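Local coordinates for protein kinase, putative (Bodo saltans, PDB 6TLY) that serves as the unconventional kinetochore protein KKT2, a probable serine/threonine kinase, whose zinc-binding central domain, the part described here, is a centromere localization domain, at residues Asn13-Glu18 with Tyr49-Cys54; Phe30-Cys35 with Asp57-Cys62. One frame throughout, in Å; residues are numbered along the deposited sequence.

Contact 1: Asn13-Glu18 with Tyr49-Cys54; sequences NRHKME and YRCEKC. With ZN (zinc ion), chain B; SO4 (sulfate ion), chain F.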
ATOM      1  N   ASN A  13       4.360  -1.039   6.720  1.00 22.01           N
ATOM      2  CA  ASN A  13       5.704  -1.324   7.203  1.00 23.21           C
ATOM      3  C   ASN A  13       6.531  -0.065   7.499  1.00 24.96           C
ATOM      4  O   ASN A  13       7.754  -0.097   7.409  1.00 25.16           O
ATOM      5  CB  ASN A  13       6.412  -2.264   6.238  1.00 23.11           C
ATOM      6  CG  ASN A  13       5.658  -3.576   6.171  1.00 23.68           C
ATOM      7  OD1 ASN A  13       5.547  -4.290   7.174  1.00 23.21           O
ATOM      8  ND2 ASN A  13       5.080  -3.910   5.020  1.00 22.87           N
ATOM      9  N   ARG A  14       5.833   1.030   7.822  1.00 25.50           N
ATOM     10  CA  ARG A  14       6.336   2.335   8.237  1.00 27.02           C
ATOM     11  C   ARG A  14       7.254   3.060   7.233  1.00 26.90           C
ATOM     12  O   ARG A  14       8.088   3.841   7.669  1.00 28.27           O
ATOM     13  CB  ARG A  14       7.007   2.238   9.619  1.00 29.56           C
ATOM     14  CG  ARG A  14       6.031   1.715  10.661  1.00 35.42           C
ATOM     15  CD  ARG A  14       6.571   1.750  12.086  1.00 40.61           C
ATOM     16  NE  ARG A  14       5.602   1.190  13.033  1.00 45.05           N
ATOM     17  CZ  ARG A  14       4.583   1.870  13.555  1.00 48.83           C
ATOM     18  NH1 ARG A  14       4.391   3.146  13.232  1.00 48.50           N
ATOM     19  NH2 ARG A  14       3.745   1.279  14.398  1.00 49.23           N
ATOM     20  N   HIS A  15       7.038   2.882   5.933  1.00 24.91           N
ATOM     21  CA  HIS A  15       7.791   3.648   4.912  1.00 24.21           C
ATOM     22  C   HIS A  15       6.937   4.845   4.503  1.00 24.56           C
ATOM     23  O   HIS A  15       5.718   4.750   4.568  1.00 24.15           O
ATOM     24  CB  HIS A  15       8.074   2.847   3.636  1.00 24.12           C
ATOM     25  CG  HIS A  15       8.709   1.522   3.846  1.00 26.30           C
ATOM     26  ND1 HIS A  15       8.091   0.363   3.529  1.00 26.29           N
ATOM     27  CD2 HIS A  15       9.904   1.178   4.352  1.00 28.08           C
ATOM     28  CE1 HIS A  15       8.863  -0.639   3.839  1.00 28.09           C
ATOM     29  NE2 HIS A  15       9.972  -0.176   4.347  1.00 28.66           N
ATOM     30  N   LYS A  16       7.578   5.914   4.061  1.00 24.93           N
ATOM     31  CA  LYS A  16       6.809   7.079   3.576  1.00 26.24           C
ATOM     32  C   LYS A  16       6.191   6.709   2.216  1.00 26.73           C
ATOM     33  O   LYS A  16       6.841   6.060   1.441  1.00 28.37           O
ATOM     34  CB  LYS A  16       7.700   8.323   3.506  1.00 29.28           C
ATOM     35  CG  LYS A  16       7.208   9.407   2.557  1.00 35.23           C
ATOM     36  CD  LYS A  16       7.774  10.776   2.719  1.00 41.43           C
ATOM     37  CE  LYS A  16       7.197  11.736   1.700  1.00 46.91           C
ATOM     38  NZ  LYS A  16       7.347  13.150   2.109  1.00 49.69           N
ATOM     39  N   MET A  17       4.984   7.154   1.941  1.00 25.60           N
ATOM     40  CA  MET A  17       4.347   6.808   0.655  1.00 26.38           C
ATOM     41  C   MET A  17       4.414   7.963  -0.347  1.00 26.91           C
ATOM     42  O   MET A  17       4.460   9.101   0.068  1.00 26.86           O
ATOM     43  CB  MET A  17       2.910   6.369   0.895  1.00 26.83           C
ATOM     44  CG  MET A  17       2.871   5.007   1.507  1.00 29.96           C
ATOM     45  SD  MET A  17       1.254   4.438   1.794  1.00 34.79           S
ATOM     46  CE  MET A  17       0.797   3.862   0.177  1.00 33.45           C
ATOM     47  N   GLU A  18       4.470   7.613  -1.628  1.00 26.60           N
ATOM     48  CA  GLU A  18       4.545   8.597  -2.725  1.00 27.15           C
ATOM     49  C   GLU A  18       3.124   8.933  -3.196  1.00 26.54           C
ATOM     50  O   GLU A  18       2.362   8.034  -3.431  1.00 26.03           O
ATOM     51  CB  GLU A  18       5.378   7.991  -3.856  1.00 29.58           C
ATOM     52  CG  GLU A  18       5.754   8.943  -4.973  1.00 37.76           C
ATOM     53  CD  GLU A  18       6.653   8.360  -6.065  1.00 48.00           C
ATOM     54  OE1 GLU A  18       7.387   7.415  -5.779  1.00 49.69           O
ATOM     55  OE2 GLU A  18       6.596   8.837  -7.209  1.00 50.65           O
ATOM     56  N   TYR A  49      -1.887   7.032  -3.100  1.00 21.73           N
ATOM     57  CA  TYR A  49      -0.558   6.984  -2.468  1.00 21.83           C
ATOM     58  C   TYR A  49      -0.044   5.554  -2.631  1.00 20.95           C
ATOM     59  O   TYR A  49      -0.812   4.633  -2.525  1.00 21.08           O
ATOM     60  CB  TYR A  49      -0.671   7.393  -1.003  1.00 22.26           C
ATOM     61  CG  TYR A  49      -0.963   8.852  -0.767  1.00 23.82           C
ATOM     62  CD1 TYR A  49      -2.252   9.352  -0.809  1.00 24.54           C
ATOM     63  CD2 TYR A  49       0.055   9.731  -0.465  1.00 24.98           C
ATOM     64  CE1 TYR A  49      -2.524  10.684  -0.563  1.00 25.57           C
ATOM     65  CE2 TYR A  49      -0.195  11.068  -0.221  1.00 25.77           C
ATOM     66  CZ  TYR A  49      -1.489  11.549  -0.263  1.00 26.56           C
ATOM     67  OH  TYR A  49      -1.718  12.864  -0.033  1.00 27.35           O
ATOM     68  N   ARG A  50       1.244   5.405  -2.881  1.00 20.17           N
ATOM     69  CA  ARG A  50       1.787   4.045  -3.062  1.00 20.59           C
ATOM     70  C   ARG A  50       3.141   3.866  -2.375  1.00 21.16           C
ATOM     71  O   ARG A  50       3.927   4.784  -2.347  1.00 21.30           O
ATOM     72  CB  ARG A  50       1.907   3.712  -4.556  1.00 21.02           C
ATOM     73  CG  ARG A  50       2.449   2.327  -4.875  1.00 21.71           C
ATOM     74  CD  ARG A  50       2.565   1.938  -6.330  1.00 23.99           C
ATOM     75  NE  ARG A  50       3.322   0.742  -6.592  1.00 24.12           N
ATOM     76  CZ  ARG A  50       2.906  -0.479  -6.355  1.00 26.14           C
ATOM     77  NH1 ARG A  50       1.713  -0.687  -5.837  1.00 25.78           N
ATOM     78  NH2 ARG A  50       3.679  -1.495  -6.639  1.00 24.72           N
ATOM     79  N   CYS A  51       3.322   2.685  -1.804  1.00 20.75           N
ATOM     80  CA  CYS A  51       4.659   2.242  -1.397  1.00 20.87           C
ATOM     81  C   CYS A  51       5.086   1.134  -2.370  1.00 20.70           C
ATOM     82  O   CYS A  51       4.512   0.067  -2.340  1.00 19.67           O
ATOM     83  CB  CYS A  51       4.718   1.706   0.007  1.00 21.35           C
ATOM     84  SG  CYS A  51       6.406   1.142   0.314  1.00 23.73           S
ATOM     85  N   GLU A  52       6.059   1.451  -3.214  1.00 21.55           N
ATOM     86  CA  GLU A  52       6.497   0.556  -4.279  1.00 22.55           C
ATOM     87  C   GLU A  52       7.137  -0.701  -3.727  1.00 24.30           C
ATOM     88  O   GLU A  52       6.830  -1.803  -4.187  1.00 24.87           O
ATOM     89  CB  GLU A  52       7.462   1.276  -5.234  1.00 23.91           C
ATOM     90  CG  GLU A  52       7.829   0.439  -6.462  1.00 24.62           C
ATOM     91  CD  GLU A  52       6.652   0.016  -7.327  1.00 26.55           C
ATOM     92  OE1 GLU A  52       5.889   0.906  -7.765  1.00 26.59           O
ATOM     93  OE2 GLU A  52       6.501  -1.201  -7.591  1.00 28.34           O
ATOM     94  N   LYS A  53       7.944  -0.552  -2.682  1.00 24.91           N
ATOM     95  CA  LYS A  53       8.628  -1.705  -2.096  1.00 26.56           C
ATOM     96  C   LYS A  53       7.670  -2.664  -1.375  1.00 26.01           C
ATOM     97  O   LYS A  53       7.977  -3.847  -1.267  1.00 27.04           O
ATOM     98  CB  LYS A  53       9.803  -1.272  -1.211  1.00 30.24           C
ATOM     99  CG  LYS A  53       9.401  -0.584   0.067  1.00 37.04           C
ATOM    100  CD  LYS A  53      10.298   0.618   0.376  1.00 44.06           C
ATOM    101  CE  LYS A  53      11.707   0.244   0.748  1.00 48.55           C
ATOM    102  NZ  LYS A  53      12.447   1.407   1.330  1.00 51.31           N
ATOM    103  N   CYS A  54       6.506  -2.185  -0.925  1.00 24.11           N
ATOM    104  CA  CYS A  54       5.514  -3.045  -0.276  1.00 23.56           C
ATOM    105  C   CYS A  54       4.370  -3.456  -1.199  1.00 24.27           C
ATOM    106  O   CYS A  54       3.546  -4.263  -0.767  1.00 25.53           O
ATOM    107  CB  CYS A  54       4.955  -2.369   0.976  1.00 23.46           C
ATOM    108  SG  CYS A  54       6.136  -2.224   2.343  1.00 23.80           S
TER
HETATM  109 ZN    ZN B 701       6.321   0.120   2.483  0.66 24.49          ZN
HETATM  110  S   SO4 F 705      13.806  -0.023   4.789  0.50 44.15           S
HETATM  111  O1  SO4 F 705      15.265  -0.038   4.645  0.50 44.18           O
HETATM  112  O2  SO4 F 705      13.319   1.354   4.719  0.50 43.77           O
HETATM  113  O3  SO4 F 705      13.405  -0.584   6.078  0.50 44.02           O
HETATM  114  O4  SO4 F 705      13.215  -0.812   3.701  0.50 44.04           O
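The zinc site of three cysteines and one histidine in the central domain ties H15 to C51 and C54, and C11 supplies the fourth ligand. The imidazole reaches the zinc ion through ND1, at 2.1 Å, while SG of C51 and SG of C54 close in at 2.4 Å each; chi1 of -52°, CG beside the backbone N, turns ND1 of H15 to the metal. N13 O lies over the centre of one face of the ring, and CD of K53 sits over the opposite face, 3.8 Å from the ring centroid, as a CH-pi contact. The lysine gets there by bending at chi2 and chi3, which also brings NZ into a weak hydrogen bond with a sulfate ion, probably from the crystallisation liquor, that NE2 of H15 meets just as weakly. Such metal sites show how a second-shell residue can help position a first-shell ligand: ND2 of N13 donates to C54 SG at 3.3 Å (161°), the sulfur lying close to the amide plane, while OD1 of N13 takes the backbone N-H of K81. With a leucine in place of N13, the metal-bound sulfur of C54 would probably lose this donor and the K81 N-H its acceptor. Beyond the site the two segments become neighbouring strands of a three-stranded antiparallel sheet, where E18 and R50 form a hydrogen-bonded pair, E18 N to R50 O at 3.0 Å and R50 N to E18 O at 2.9 Å. The buried M17 lies against the strand beside the zinc site, its chain bent at chi3 (81°) so that CE meets the Y49 backbone, its CG 4.1 Å from CB of C51.

Contact 2: Phe30-Cys35 with Asp57-Cys62; sequences FDCNVC and DVCNQC. With ZN (zinc ion), chain C.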
ATOM      1  N   PHE A  30      -6.550   0.094  -9.210  1.00 28.28           N
ATOM      2  CA  PHE A  30      -6.469  -0.826  -8.082  1.00 26.34           C
ATOM      3  C   PHE A  30      -7.688  -0.668  -7.222  1.00 24.00           C
ATOM      4  O   PHE A  30      -8.400   0.325  -7.338  1.00 24.03           O
ATOM      5  CB  PHE A  30      -5.217  -0.488  -7.231  1.00 26.05           C
ATOM      6  CG  PHE A  30      -5.260   0.880  -6.580  1.00 25.84           C
ATOM      7  CD1 PHE A  30      -4.923   2.015  -7.289  1.00 26.51           C
ATOM      8  CD2 PHE A  30      -5.678   1.030  -5.267  1.00 26.81           C
ATOM      9  CE1 PHE A  30      -4.980   3.262  -6.692  1.00 27.03           C
ATOM     10  CE2 PHE A  30      -5.749   2.285  -4.678  1.00 27.05           C
ATOM     11  CZ  PHE A  30      -5.397   3.387  -5.393  1.00 26.73           C
ATOM     12  N   ASP A  31      -7.901  -1.609  -6.313  1.00 22.31           N
ATOM     13  CA  ASP A  31      -8.934  -1.480  -5.309  1.00 22.58           C
ATOM     14  C   ASP A  31      -8.168  -1.040  -4.063  1.00 22.27           C
ATOM     15  O   ASP A  31      -7.235  -1.750  -3.628  1.00 21.68           O
ATOM     16  CB  ASP A  31      -9.616  -2.829  -5.075  1.00 25.27           C
ATOM     17  CG  ASP A  31     -10.428  -3.284  -6.272  1.00 32.96           C
ATOM     18  OD1 ASP A  31     -11.097  -2.426  -6.900  1.00 32.90           O
ATOM     19  OD2 ASP A  31     -10.395  -4.497  -6.587  1.00 37.52           O
ATOM     20  N   CYS A  32      -8.560   0.101  -3.421  1.00 21.76           N
ATOM     21  CA  CYS A  32      -7.872   0.598  -2.220  1.00 21.73           C
ATOM     22  C   CYS A  32      -7.569  -0.495  -1.234  1.00 21.06           C
ATOM     23  O   CYS A  32      -8.477  -1.256  -0.902  1.00 21.44           O
ATOM     24  CB  CYS A  32      -8.645   1.721  -1.539  1.00 22.66           C
ATOM     25  SG  CYS A  32      -7.817   2.361  -0.063  1.00 22.89           S
ATOM     26  N   ASN A  33      -6.304  -0.610  -0.823  1.00 19.69           N
ATOM     27  CA  ASN A  33      -5.925  -1.697   0.072  1.00 19.64           C
ATOM     28  C   ASN A  33      -6.533  -1.569   1.484  1.00 21.25           C
ATOM     29  O   ASN A  33      -6.507  -2.544   2.242  1.00 22.34           O
ATOM     30  CB  ASN A  33      -4.442  -1.841   0.120  1.00 18.80           C
ATOM     31  CG  ASN A  33      -3.771  -2.229  -1.184  1.00 20.54           C
ATOM     32  OD1 ASN A  33      -2.566  -2.402  -1.214  1.00 21.31           O
ATOM     33  ND2 ASN A  33      -4.516  -2.390  -2.297  1.00 20.67           N
ATOM     34  N   VAL A  34      -7.100  -0.405   1.822  1.00 20.70           N
ATOM     35  CA  VAL A  34      -7.757  -0.207   3.118  1.00 22.16           C
ATOM     36  C   VAL A  34      -9.288  -0.295   2.987  1.00 24.00           C
ATOM     37  O   VAL A  34      -9.913  -1.109   3.669  1.00 24.95           O
ATOM     38  CB  VAL A  34      -7.329   1.117   3.801  1.00 22.92           C
ATOM     39  CG1 VAL A  34      -8.139   1.370   5.085  1.00 23.62           C
ATOM     40  CG2 VAL A  34      -5.834   1.141   4.090  1.00 23.46           C
ATOM     41  N   CYS A  35      -9.901   0.529   2.113  1.00 23.84           N
ATOM     42  CA  CYS A  35     -11.366   0.576   2.026  1.00 24.22           C
ATOM     43  C   CYS A  35     -11.986  -0.235   0.881  1.00 24.18           C
ATOM     44  O   CYS A  35     -13.198  -0.221   0.762  1.00 24.52           O
ATOM     45  CB  CYS A  35     -11.837   2.027   1.968  1.00 23.57           C
ATOM     46  SG  CYS A  35     -11.522   2.830   0.374  1.00 24.70           S
ATOM     47  N   ASP A  57      -1.150   0.112  -2.095  1.00 19.88           N
ATOM     48  CA  ASP A  57      -1.892   1.179  -2.770  1.00 20.09           C
ATOM     49  C   ASP A  57      -3.065   1.630  -1.947  1.00 20.08           C
ATOM     50  O   ASP A  57      -3.879   0.803  -1.564  1.00 20.45           O
ATOM     51  CB  ASP A  57      -2.492   0.625  -4.068  1.00 22.20           C
ATOM     52  CG  ASP A  57      -1.454   0.247  -5.076  1.00 26.66           C
ATOM     53  OD1 ASP A  57      -0.486   1.005  -5.226  1.00 26.75           O
ATOM     54  OD2 ASP A  57      -1.595  -0.839  -5.696  1.00 28.08           O
ATOM     55  N   VAL A  58      -3.129   2.898  -1.667  1.00 19.50           N
ATOM     56  CA  VAL A  58      -4.282   3.476  -0.903  0.50 19.94           C
ATOM     57  C   VAL A  58      -4.902   4.747  -1.590  1.00 20.21           C
ATOM     58  O   VAL A  58      -4.247   5.730  -2.215  1.00 20.74           O
ATOM     59  CB  VAL A  58      -3.835   3.760   0.544  0.50 20.95           C
ATOM     60  CG1 VAL A  58      -2.764   4.823   0.619  0.50 20.86           C
ATOM     61  CG2 VAL A  58      -4.986   4.114   1.459  0.50 21.93           C
ATOM     62  N   CYS A  59      -6.231   4.897  -1.426  1.00 20.02           N
ATOM     63  CA  CYS A  59      -6.912   6.090  -1.977  1.00 20.54           C
ATOM     64  C   CYS A  59      -6.521   7.332  -1.126  1.00 20.98           C
ATOM     65  O   CYS A  59      -6.048   7.181   0.001  1.00 20.49           O
ATOM     66  CB  CYS A  59      -8.436   5.893  -2.032  1.00 21.25           C
ATOM     67  SG  CYS A  59      -9.286   5.985  -0.424  1.00 23.60           S
ATOM     68  N   ASN A  60      -6.731   8.558  -1.657  1.00 21.43           N
ATOM     69  CA  ASN A  60      -6.366   9.756  -0.913  1.00 22.95           C
ATOM     70  C   ASN A  60      -7.150   9.873   0.398  1.00 24.26           C
ATOM     71  O   ASN A  60      -6.604  10.376   1.374  1.00 24.27           O
ATOM     72  CB  ASN A  60      -6.552  11.006  -1.755  1.00 25.24           C
ATOM     73  CG  ASN A  60      -7.944  11.141  -2.323  1.00 29.38           C
ATOM     74  OD1 ASN A  60      -8.372  10.364  -3.179  1.00 29.63           O
ATOM     75  ND2 ASN A  60      -8.691  12.148  -1.859  1.00 31.91           N
ATOM     76  N   GLN A  61      -8.415   9.411   0.409  1.00 24.70           N
ATOM     77  CA  GLN A  61      -9.299   9.483   1.580  1.00 26.29           C
ATOM     78  C   GLN A  61      -8.743   8.663   2.736  1.00 26.38           C
ATOM     79  O   GLN A  61      -8.647   9.177   3.848  1.00 27.33           O
ATOM     80  CB  GLN A  61     -10.714   9.001   1.211  1.00 30.07           C
ATOM     81  CG  GLN A  61     -11.747  10.114   1.091  1.00 37.79           C
ATOM     82  CD  GLN A  61     -12.878   9.782   0.128  1.00 45.58           C
ATOM     83  OE1 GLN A  61     -13.029   8.642  -0.346  1.00 48.69           O
ATOM     84  NE2 GLN A  61     -13.703  10.781  -0.184  1.00 46.15           N
ATOM     85  N   CYS A  62      -8.344   7.410   2.473  1.00 25.34           N
ATOM     86  CA  CYS A  62      -7.784   6.567   3.525  1.00 25.34           C
ATOM     87  C   CYS A  62      -6.402   7.084   3.973  1.00 25.70           C
ATOM     88  O   CYS A  62      -6.120   7.141   5.178  1.00 26.05           O
ATOM     89  CB  CYS A  62      -7.720   5.104   3.088  1.00 24.96           C
ATOM     90  SG  CYS A  62      -9.327   4.284   2.932  1.00 25.01           S
TER
HETATM   91 ZN    ZN C 702      -9.463   3.916   0.651  0.69 24.18          ZN
HETATM   92  O   HOH W   1      -3.215  -2.988  -4.949  1.00 24.70           O
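A Cys4 zinc site built from two CxxC pairs joins C32 and C35 to C59 and C62, all four SG atoms lying 2.3 to 2.4 Å from the zinc ion. Two of the sulfurs, those of C32 and C59, also accept backbone N-H groups, which probably temper the charge of metal-bound thiolates. C32 SG accepts three: from V34 and C35 in its own turn and, almost straight at 170°, from C59 N at 3.3 Å across the contact. C59, at the N-cap of the following helix, takes the N-H of C62 on its SG; its chi1 of 74° sets the sulfur between backbone N and carbonyl carbon, within reach of both metal and helix end. V34 packs its CB against C62 CB at 4.1 Å. Beside the metal, N33 pairs with D57 somewhat as a strand would, its side-chain OD1 standing in for a carbonyl: N33 N donates to D57 O at 2.9 Å, and D57 N returns a bond to N33 OD1 at 3.0 Å, entering from above the amide plane. ND2 of N33 is held by D31 O, and a water bridges it to D57 OD2. The F30 ring lies against D57 CB, which sits over one face, offset toward the rim, 3.4 Å from CD2 of F30. The D57 carboxylate turns its OD1 to R50, and K87 of helix 85-93 reaches N33 OD1. The contact joins two small antiparallel sheets: strand 30-31 pairs with 38-39, whose M39 meets F30 and C59, and strand 56-59 pairs with 48-51, whose M48 meets F30 and D57; helix 60-65 starts just after C59 and brings C62 to the zinc ion.

How the contacts relate
Followed from the N terminus, the four segments alternate: 13-18, then 30-35, then 49-54, then 57-62. Contact 1 closes the loop from the first segment to the third, contact 2 that from the second to the fourth, so the loops cross and neither nests inside the other. This interleaved use of ligand pairs by two zinc ions is a cross-brace, as in RING domains, and is consistent with the C1-like assignment of the region. The centres of contacts 1 and 2 lie about 12 Å apart. Strands 48-51 and 56-59 join them directly, with Y49 N probably hydrogen-bonded to V58 O at 2.8 Å, so one sheet runs between both metal sites.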